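Local coordinates for protein Ufm1-specific protease (Caenorhabditis elegans, PDB 5EJJ) that hydrolyses, as a thiol protease, the peptide bond at the C-terminal glycine of the ubiquitin-like modifier ufm-1, and helps bring certain odorant receptors to olfactory cilia, at residues Thr275-Arg280 with Thr308-Asn313; Leu304-Lys309 with Leu335-Ala340; Val505-Asn508 with Glu513-Phe516. One frame throughout, in Å; residues are numbered along the deposited sequence.

Contact 1. Residues Thr275-Arg280 with Thr308-Asn313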
loop_
_atom_site.group_PDB
_atom_site.type_symbol
_atom_site.label_atom_id
_atom_site.label_comp_id
_atom_site.label_asym_id
_atom_site.label_seq_id
_atom_site.Cartn_x
_atom_site.Cartn_y
_atom_site.Cartn_z
ATOM N N THR A 275 9.460 -21.087 0.603
ATOM C CA THR A 275 9.505 -22.403 1.226
ATOM C C THR A 275 10.897 -23.022 1.183
ATOM O O THR A 275 11.432 -23.394 2.217
ATOM C CB THR A 275 8.504 -23.342 0.561
ATOM O OG1 THR A 275 7.182 -22.847 0.813
ATOM C CG2 THR A 275 8.641 -24.729 1.133
ATOM N N VAL A 276 11.467 -23.127 -0.017
ATOM C CA VAL A 276 12.832 -23.608 -0.181
ATOM C C VAL A 276 13.791 -22.860 0.745
ATOM O O VAL A 276 14.544 -23.479 1.483
ATOM C CB VAL A 276 13.320 -23.504 -1.652
ATOM C CG1 VAL A 276 14.840 -23.498 -1.726
ATOM C CG2 VAL A 276 12.765 -24.642 -2.477
ATOM N N ASN A 277 13.750 -21.532 0.708
ATOM C CA ASN A 277 14.550 -20.690 1.590
ATOM C C ASN A 277 14.478 -21.114 3.058
ATOM O O ASN A 277 15.498 -21.246 3.722
ATOM C CB ASN A 277 14.094 -19.232 1.455
ATOM C CG ASN A 277 15.120 -18.238 1.983
ATOM O OD1 ASN A 277 16.173 -18.058 1.373
ATOM N ND2 ASN A 277 14.810 -17.575 3.106
ATOM N N GLY A 278 13.277 -21.320 3.571
ATOM C CA GLY A 278 13.122 -21.734 4.957
ATOM C C GLY A 278 13.624 -23.151 5.227
ATOM O O GLY A 278 14.025 -23.482 6.339
ATOM N N ILE A 279 13.588 -23.996 4.206
ATOM C CA ILE A 279 14.107 -25.350 4.311
ATOM C C ILE A 279 15.627 -25.312 4.440
ATOM O O ILE A 279 16.184 -25.870 5.382
ATOM C CB ILE A 279 13.706 -26.183 3.084
ATOM C CG1 ILE A 279 12.261 -26.653 3.199
ATOM C CG2 ILE A 279 14.617 -27.377 2.903
ATOM C CD1 ILE A 279 11.821 -27.385 1.955
ATOM N N ARG A 280 16.280 -24.638 3.496
ATOM C CA ARG A 280 17.726 -24.436 3.513
ATOM C C ARG A 280 18.207 -23.736 4.787
ATOM O O ARG A 280 19.380 -23.817 5.161
ATOM C CB ARG A 280 18.158 -23.593 2.314
ATOM C CG ARG A 280 17.749 -24.122 0.966
ATOM C CD ARG A 280 18.982 -24.285 0.122
ATOM N NE ARG A 280 18.696 -24.281 -1.307
ATOM C CZ ARG A 280 18.628 -23.181 -2.057
ATOM N NH1 ARG A 280 18.811 -21.983 -1.501
ATOM N NH2 ARG A 280 18.377 -23.281 -3.364
ATOM N N THR A 308 4.706 -17.099 7.670
ATOM C CA THR A 308 4.128 -16.699 8.951
ATOM C C THR A 308 4.203 -17.745 10.079
ATOM O O THR A 308 3.713 -17.501 11.195
ATOM C CB THR A 308 2.669 -16.261 8.785
ATOM O OG1 THR A 308 2.013 -17.113 7.825
ATOM C CG2 THR A 308 2.605 -14.807 8.350
ATOM N N LYS A 309 4.800 -18.900 9.796
ATOM C CA LYS A 309 5.030 -19.882 10.845
ATOM C C LYS A 309 6.472 -19.855 11.326
ATOM O O LYS A 309 6.841 -20.634 12.187
ATOM C CB LYS A 309 4.639 -21.285 10.393
ATOM C CG LYS A 309 3.125 -21.522 10.345
ATOM C CD LYS A 309 2.455 -21.320 11.703
ATOM C CE LYS A 309 0.941 -21.523 11.629
ATOM N NZ LYS A 309 0.288 -21.415 12.975
ATOM N N TRP A 310 7.283 -18.958 10.772
ATOM C CA TRP A 310 8.613 -18.680 11.320
ATOM C C TRP A 310 8.498 -17.968 12.687
ATOM O O TRP A 310 7.403 -17.557 13.115
ATOM C CB TRP A 310 9.433 -17.817 10.346
ATOM C CG TRP A 310 9.878 -18.511 9.067
ATOM C CD1 TRP A 310 9.615 -19.796 8.693
ATOM C CD2 TRP A 310 10.666 -17.947 8.007
ATOM N NE1 TRP A 310 10.189 -20.069 7.472
ATOM C CE2 TRP A 310 10.835 -18.946 7.029
ATOM C CE3 TRP A 310 11.235 -16.690 7.784
ATOM C CZ2 TRP A 310 11.548 -18.729 5.858
ATOM C CZ3 TRP A 310 11.947 -16.483 6.621
ATOM C CH2 TRP A 310 12.099 -17.493 5.676
ATOM N N THR A 311 9.626 -17.821 13.380
ATOM C CA THR A 311 9.627 -17.067 14.638
ATOM C C THR A 311 9.404 -15.590 14.343
ATOM O O THR A 311 9.811 -15.109 13.279
ATOM C CB THR A 311 10.968 -17.188 15.390
ATOM O OG1 THR A 311 11.939 -16.320 14.790
ATOM C CG2 THR A 311 11.479 -18.618 15.368
ATOM N N ASP A 312 8.785 -14.872 15.282
ATOM C CA ASP A 312 8.602 -13.419 15.150
ATOM C C ASP A 312 9.888 -12.730 14.713
ATOM O O ASP A 312 9.870 -11.799 13.905
ATOM C CB ASP A 312 8.104 -12.788 16.454
ATOM C CG ASP A 312 6.654 -13.119 16.745
ATOM O OD1 ASP A 312 6.388 -14.175 17.364
ATOM O OD2 ASP A 312 5.776 -12.324 16.346
ATOM N N ASN A 313 11.012 -13.202 15.230
ATOM C CA ASN A 313 12.264 -12.586 14.875
ATOM C C ASN A 313 12.664 -12.931 13.458
ATOM O O ASN A 313 13.168 -12.086 12.709
ATOM C CB ASN A 313 13.370 -13.001 15.832
ATOM C CG ASN A 313 14.551 -12.065 15.762
ATOM O OD1 ASN A 313 14.444 -10.905 16.170
ATOM N ND2 ASN A 313 15.678 -12.544 15.220
#
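This is a helix-to-loop packing contact in the UfSP2 N-terminal family region, in which Trp-310, on the loop leading into helix 312-325, points the benzo end of its indole at Asn-277 and Gly-278 of helix 253-280. The two backbones stay well apart, with the CA atoms of Gly-278 and Trp-310 8.4 Å from each other, and the indole spans most of that gap. Its CG lies anti to the carbonyl carbon (chi1 -70°), which sends the ring out across the gap. Because Gly-278 carries no side chain, the ring meets the helix backbone itself: Trp-310 CZ2 comes 3.5 Å from Gly-278 CA, an oblique approach. Asn-277 contributes its amide, CG being anti to the backbone N (chi1 -162°); the amide plane is turned 34° from the indole plane. The indole has further partners: Arg-283 makes a cation-pi contact, Tyr-318 meets it edge-to-face, and NE1 forms a weak hydrogen bond with Thr-286. With an alanine in place of Trp-310, Gly-278 would probably lose its apolar cover and Arg-283 its aromatic mate. Next along the loop, Thr-311 is the N-cap of helix 312-325, its OG1 bonded to the backbone N of Glu-314. At the indole edge, near the ring plane, Asn-277 ND2 stands 3.7 Å from Trp-310 CH2.

Contact 2. Residues Leu304-Lys309 with Leu335-Ala340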
loop_
_atom_site.group_PDB
_atom_site.type_symbol
_atom_site.label_atom_id
_atom_site.label_comp_id
_atom_site.label_asym_id
_atom_site.label_seq_id
_atom_site.Cartn_x
_atom_site.Cartn_y
_atom_site.Cartn_z
ATOM N N LEU A 304 3.186 -11.050 -2.366
ATOM C CA LEU A 304 4.121 -11.853 -1.611
ATOM C C LEU A 304 3.426 -12.957 -0.846
ATOM O O LEU A 304 2.340 -12.767 -0.289
ATOM C CB LEU A 304 4.897 -10.975 -0.632
ATOM C CG LEU A 304 5.762 -9.849 -1.194
ATOM C CD1 LEU A 304 6.277 -9.003 -0.063
ATOM C CD2 LEU A 304 6.901 -10.414 -2.021
ATOM N N GLN A 305 4.070 -14.119 -0.847
ATOM C CA GLN A 305 3.736 -15.220 0.043
ATOM C C GLN A 305 4.609 -15.023 1.270
ATOM O O GLN A 305 5.841 -14.943 1.150
ATOM C CB GLN A 305 4.071 -16.536 -0.632
ATOM C CG GLN A 305 3.406 -16.669 -1.957
ATOM C CD GLN A 305 1.919 -16.597 -1.797
ATOM O OE1 GLN A 305 1.297 -15.608 -2.169
ATOM N NE2 GLN A 305 1.334 -17.632 -1.205
ATOM N N LEU A 306 3.976 -14.895 2.438
ATOM C CA LEU A 306 4.699 -14.572 3.676
ATOM C C LEU A 306 4.893 -15.779 4.603
ATOM O O LEU A 306 3.939 -16.506 4.904
ATOM C CB LEU A 306 3.970 -13.470 4.423
ATOM C CG LEU A 306 3.916 -12.139 3.707
ATOM C CD1 LEU A 306 3.074 -11.203 4.514
ATOM C CD2 LEU A 306 5.323 -11.608 3.538
ATOM N N PRO A 307 6.135 -16.003 5.047
ATOM C CA PRO A 307 6.441 -17.120 5.952
ATOM C C PRO A 307 5.975 -16.842 7.381
ATOM O O PRO A 307 6.763 -16.408 8.212
ATOM C CB PRO A 307 7.972 -17.231 5.882
ATOM C CG PRO A 307 8.441 -15.882 5.435
ATOM C CD PRO A 307 7.344 -15.316 4.563
ATOM N N THR A 308 4.706 -17.099 7.670
ATOM C CA THR A 308 4.128 -16.699 8.951
ATOM C C THR A 308 4.203 -17.745 10.079
ATOM O O THR A 308 3.713 -17.501 11.195
ATOM C CB THR A 308 2.669 -16.261 8.785
ATOM O OG1 THR A 308 2.013 -17.113 7.825
ATOM C CG2 THR A 308 2.605 -14.807 8.350
ATOM N N LYS A 309 4.800 -18.900 9.796
ATOM C CA LYS A 309 5.030 -19.882 10.845
ATOM C C LYS A 309 6.472 -19.855 11.326
ATOM O O LYS A 309 6.841 -20.634 12.187
ATOM C CB LYS A 309 4.639 -21.285 10.393
ATOM C CG LYS A 309 3.125 -21.522 10.345
ATOM C CD LYS A 309 2.455 -21.320 11.703
ATOM C CE LYS A 309 0.941 -21.523 11.629
ATOM N NZ LYS A 309 0.288 -21.415 12.975
ATOM N N LEU A 335 5.665 -3.798 5.233
ATOM C CA LEU A 335 5.185 -5.141 4.879
ATOM C C LEU A 335 4.603 -5.924 6.044
ATOM O O LEU A 335 4.704 -7.155 6.083
ATOM C CB LEU A 335 6.328 -5.962 4.282
ATOM C CG LEU A 335 7.005 -5.368 3.049
ATOM C CD1 LEU A 335 8.202 -6.193 2.688
ATOM C CD2 LEU A 335 6.025 -5.305 1.892
ATOM N N ARG A 336 4.014 -5.238 7.013
ATOM C CA ARG A 336 3.393 -5.953 8.114
ATOM C C ARG A 336 2.054 -6.480 7.656
ATOM O O ARG A 336 1.359 -5.830 6.877
ATOM C CB ARG A 336 3.200 -5.041 9.310
ATOM C CG ARG A 336 4.462 -4.344 9.725
ATOM C CD ARG A 336 5.455 -5.329 10.272
ATOM N NE ARG A 336 4.910 -6.015 11.438
ATOM C CZ ARG A 336 4.999 -5.556 12.685
ATOM N NH1 ARG A 336 5.631 -4.400 12.932
ATOM N NH2 ARG A 336 4.458 -6.261 13.680
ATOM N N LEU A 337 1.696 -7.657 8.153
ATOM C CA LEU A 337 0.423 -8.297 7.846
ATOM C C LEU A 337 -0.730 -7.306 7.947
ATOM O O LEU A 337 -1.680 -7.330 7.166
ATOM C CB LEU A 337 0.214 -9.450 8.822
ATOM C CG LEU A 337 -0.402 -10.745 8.301
ATOM C CD1 LEU A 337 -0.333 -10.829 6.786
ATOM C CD2 LEU A 337 0.328 -11.909 8.947
ATOM N N SER A 338 -0.604 -6.416 8.921
ATOM C CA SER A 338 -1.579 -5.373 9.214
ATOM C C SER A 338 -1.728 -4.350 8.081
ATOM O O SER A 338 -2.746 -3.652 7.977
ATOM C CB SER A 338 -1.136 -4.681 10.504
ATOM O OG SER A 338 -1.353 -3.283 10.436
ATOM N N GLN A 339 -0.702 -4.271 7.232
ATOM C CA GLN A 339 -0.643 -3.278 6.170
ATOM C C GLN A 339 -1.118 -3.799 4.807
ATOM O O GLN A 339 -1.299 -3.012 3.858
ATOM C CB GLN A 339 0.781 -2.790 6.020
ATOM C CG GLN A 339 1.352 -2.235 7.261
ATOM C CD GLN A 339 2.660 -1.517 7.009
ATOM O OE1 GLN A 339 3.732 -2.040 7.316
ATOM N NE2 GLN A 339 2.580 -0.303 6.453
ATOM N N ALA A 340 -1.296 -5.118 4.706
ATOM C CA ALA A 340 -1.714 -5.751 3.462
ATOM C C ALA A 340 -3.093 -5.257 3.051
ATOM O O ALA A 340 -3.979 -5.119 3.879
ATOM C CB ALA A 340 -1.717 -7.232 3.624
#
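Where Leu-304, Leu-306 and Thr-308 meet Leu-335 and Leu-337, no flat group has a face or an edge in the contact; only branched aliphatic ends touch. A flat group nearby, the amide of Gln-339, works inside its own loop: its OE1 accepts a hydrogen bond from the backbone N of Arg-336 at 3.2 Å, the donor tilted 30° from the carbonyl plane. With NE2 bonded to Pro-333 O, both polar ends of this amide probably help to fix the shape of the turn. Across the contact, methyls meet in three places. CG of Leu-304 and of Leu-306 is anti to the carbonyl carbon (chi1 -61° and -65°), which carries their methyl ends toward the loop. Leu-304 and Leu-335 run roughly perpendicular, CD1 of Leu-304 lying 4.2 Å from CD2 of Leu-335. Leu-306 and Leu-337 pass antiparallel to one another, their CD1 atoms 4.1 Å apart. The other branch of Leu-337 serves Thr-308, whose CG2 is 3.7 Å from Leu-337 CD2, while Thr-308 OG1 is hydrogen-bonded to Thr-289 OG1. Strands 289-293 and 302-306 form an antiparallel beta hairpin, in which Ala-291 and Tyr-293 touch Leu-306; Leu-322 of helix 312-325 packs on both Leu-304 and Leu-335. The loop 335-340 thus lies against one side of the two-stranded sheet, while Gln-305 and Pro-307 reach helix 253-280.

Contact 3. Residues Val505-Asn508 with Glu513-Phe516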
loop_
_atom_site.group_PDB
_atom_site.type_symbol
_atom_site.label_atom_id
_atom_site.label_comp_id
_atom_site.label_asym_id
_atom_site.label_seq_id
_atom_site.Cartn_x
_atom_site.Cartn_y
_atom_site.Cartn_z
ATOM N N VAL A 505 -2.921 20.717 6.048
ATOM C CA VAL A 505 -2.994 22.163 5.969
ATOM C C VAL A 505 -2.802 22.668 4.513
ATOM O O VAL A 505 -2.328 21.930 3.648
ATOM C CB VAL A 505 -1.992 22.792 6.956
ATOM C CG1 VAL A 505 -2.465 22.566 8.370
ATOM C CG2 VAL A 505 -0.624 22.181 6.787
ATOM N N ASP A 506 -3.216 23.907 4.243
ATOM C CA ASP A 506 -3.048 24.546 2.934
ATOM C C ASP A 506 -2.414 25.918 3.177
ATOM O O ASP A 506 -3.109 26.929 3.237
ATOM C CB ASP A 506 -4.411 24.705 2.239
ATOM C CG ASP A 506 -4.302 24.847 0.717
ATOM O OD1 ASP A 506 -5.333 24.643 0.014
ATOM O OD2 ASP A 506 -3.187 25.155 0.235
ATOM N N PHE A 507 -1.091 25.940 3.322
ATOM C CA PHE A 507 -0.372 27.110 3.827
ATOM C C PHE A 507 0.450 27.862 2.769
ATOM O O PHE A 507 1.349 27.299 2.142
ATOM C CB PHE A 507 0.524 26.687 4.992
ATOM C CG PHE A 507 1.387 27.788 5.527
ATOM C CD1 PHE A 507 0.875 29.065 5.708
ATOM C CD2 PHE A 507 2.705 27.541 5.880
ATOM C CE1 PHE A 507 1.667 30.079 6.209
ATOM C CE2 PHE A 507 3.504 28.550 6.388
ATOM C CZ PHE A 507 2.987 29.819 6.551
ATOM N N ASN A 508 0.144 29.151 2.614
ATOM C CA ASN A 508 0.794 30.049 1.650
ATOM C C ASN A 508 1.686 31.079 2.374
ATOM O O ASN A 508 1.202 32.132 2.781
ATOM C CB ASN A 508 -0.306 30.756 0.840
ATOM C CG ASN A 508 0.230 31.610 -0.301
ATOM O OD1 ASN A 508 1.249 32.289 -0.175
ATOM N ND2 ASN A 508 -0.485 31.595 -1.421
ATOM N N GLU A 513 -2.421 33.335 3.913
ATOM C CA GLU A 513 -3.729 32.676 3.934
ATOM C C GLU A 513 -3.553 31.199 4.277
ATOM O O GLU A 513 -2.620 30.553 3.795
ATOM C CB GLU A 513 -4.457 32.831 2.594
ATOM C CG GLU A 513 -5.896 32.305 2.616
ATOM C CD GLU A 513 -6.534 32.214 1.230
ATOM O OE1 GLU A 513 -7.674 31.696 1.115
ATOM O OE2 GLU A 513 -5.898 32.660 0.251
ATOM N N THR A 514 -4.432 30.671 5.125
ATOM C CA THR A 514 -4.284 29.309 5.637
ATOM C C THR A 514 -5.603 28.537 5.637
ATOM O O THR A 514 -6.622 29.042 6.102
ATOM C CB THR A 514 -3.723 29.314 7.075
ATOM O OG1 THR A 514 -4.478 30.235 7.874
ATOM C CG2 THR A 514 -2.249 29.724 7.086
ATOM N N LYS A 515 -5.577 27.315 5.113
ATOM C CA LYS A 515 -6.745 26.438 5.173
ATOM C C LYS A 515 -6.430 25.119 5.901
ATOM O O LYS A 515 -5.264 24.764 6.085
ATOM C CB LYS A 515 -7.327 26.179 3.776
ATOM C CG LYS A 515 -7.689 27.445 3.009
ATOM C CD LYS A 515 -8.677 27.163 1.875
ATOM C CE LYS A 515 -10.007 26.621 2.415
ATOM N NZ LYS A 515 -11.085 26.530 1.373
ATOM N N PHE A 516 -7.473 24.403 6.319
ATOM C CA PHE A 516 -7.314 23.201 7.136
ATOM C C PHE A 516 -8.159 22.042 6.617
ATOM O O PHE A 516 -9.360 22.205 6.371
ATOM C CB PHE A 516 -7.709 23.492 8.583
ATOM C CG PHE A 516 -6.774 24.421 9.298
ATOM C CD1 PHE A 516 -5.704 23.927 10.025
ATOM C CD2 PHE A 516 -6.971 25.785 9.257
ATOM C CE1 PHE A 516 -4.841 24.779 10.692
ATOM C CE2 PHE A 516 -6.115 26.639 9.922
ATOM C CZ PHE A 516 -5.046 26.135 10.637
#
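Asp-506 and Lys-515 exchange two backbone hydrogen bonds and so form a hydrogen-bonded pair in a beta hairpin, made by strands 499-507 and 514-519 of the C78 peptidase region. Asp-506 N gives to Lys-515 O at 2.9 Å, and Lys-515 N returns the bond to Asp-506 O at 3.1 Å. Both donors stand above the carbonyl planes they address, by 44° and 41° respectively. Toward the turn, Asn-508 N reaches Glu-513 O in a third, weak bond of 3.3 Å.

The side chains of Asp-506 and Lys-515 rise on the same face of the sheet, their CB atoms 3.6 Å apart, yet they form no salt bridge. Asp-506 OD1 and Lys-515 NZ remain 6.2 Å apart, and the lysine bends at chi3 (62°) as its end leads away. The buried carboxylate looks instead to the segment just before strand 371-374, where OD2 accepts a bond from Gly-370 N and OD1 has weak bonds with Val-369 N and Gln-367 NE2; these backbone and amide donors probably help to offset its charge. Asn-508 is tied to the same segment through ND2 and Val-369 O.

The opposite face is largely apolar. Here Phe-507 and Thr-514 run alongside each other in the same sense, and Thr-514 CG2 comes 3.5 Å from Phe-507 CD1. Val-505 and Phe-516, the next non-hydrogen-bonded pair, are covered by helix 477-484 through Leu-480, while Trp-546 meets the ring of Phe-516 edge-to-face. Strand 514-519 leads directly to Asp-520, probably an active-site residue, its side chain about 11 Å from that of Phe-516. On this same face, Val-505 CG1 approaches the Phe-516 ring obliquely, 3.9 Å from CD1.

In the fold
Contacts 1 and 2 share Thr-308 and Lys-309 and follow one another along the chain, so that the passage from strand 302-306 to helix 312-325 meets first the 335-340 loop and then helix 253-280; their centres lie 12 Å apart. Both are buried and bridge segments 26 to 28 residues apart; contact 2 is methyl against methyl, contact 1 a ring against helix backbone and an amide. Contact 3 belongs to the C78 peptidase region, its centre about 49 Å from that of contact 1 and on the other side of the chain's centre. Only partly buried, it joins neighbouring strands: backbone hydrogen bonds carry it, whereas side-chain packing makes contacts 1 and 2.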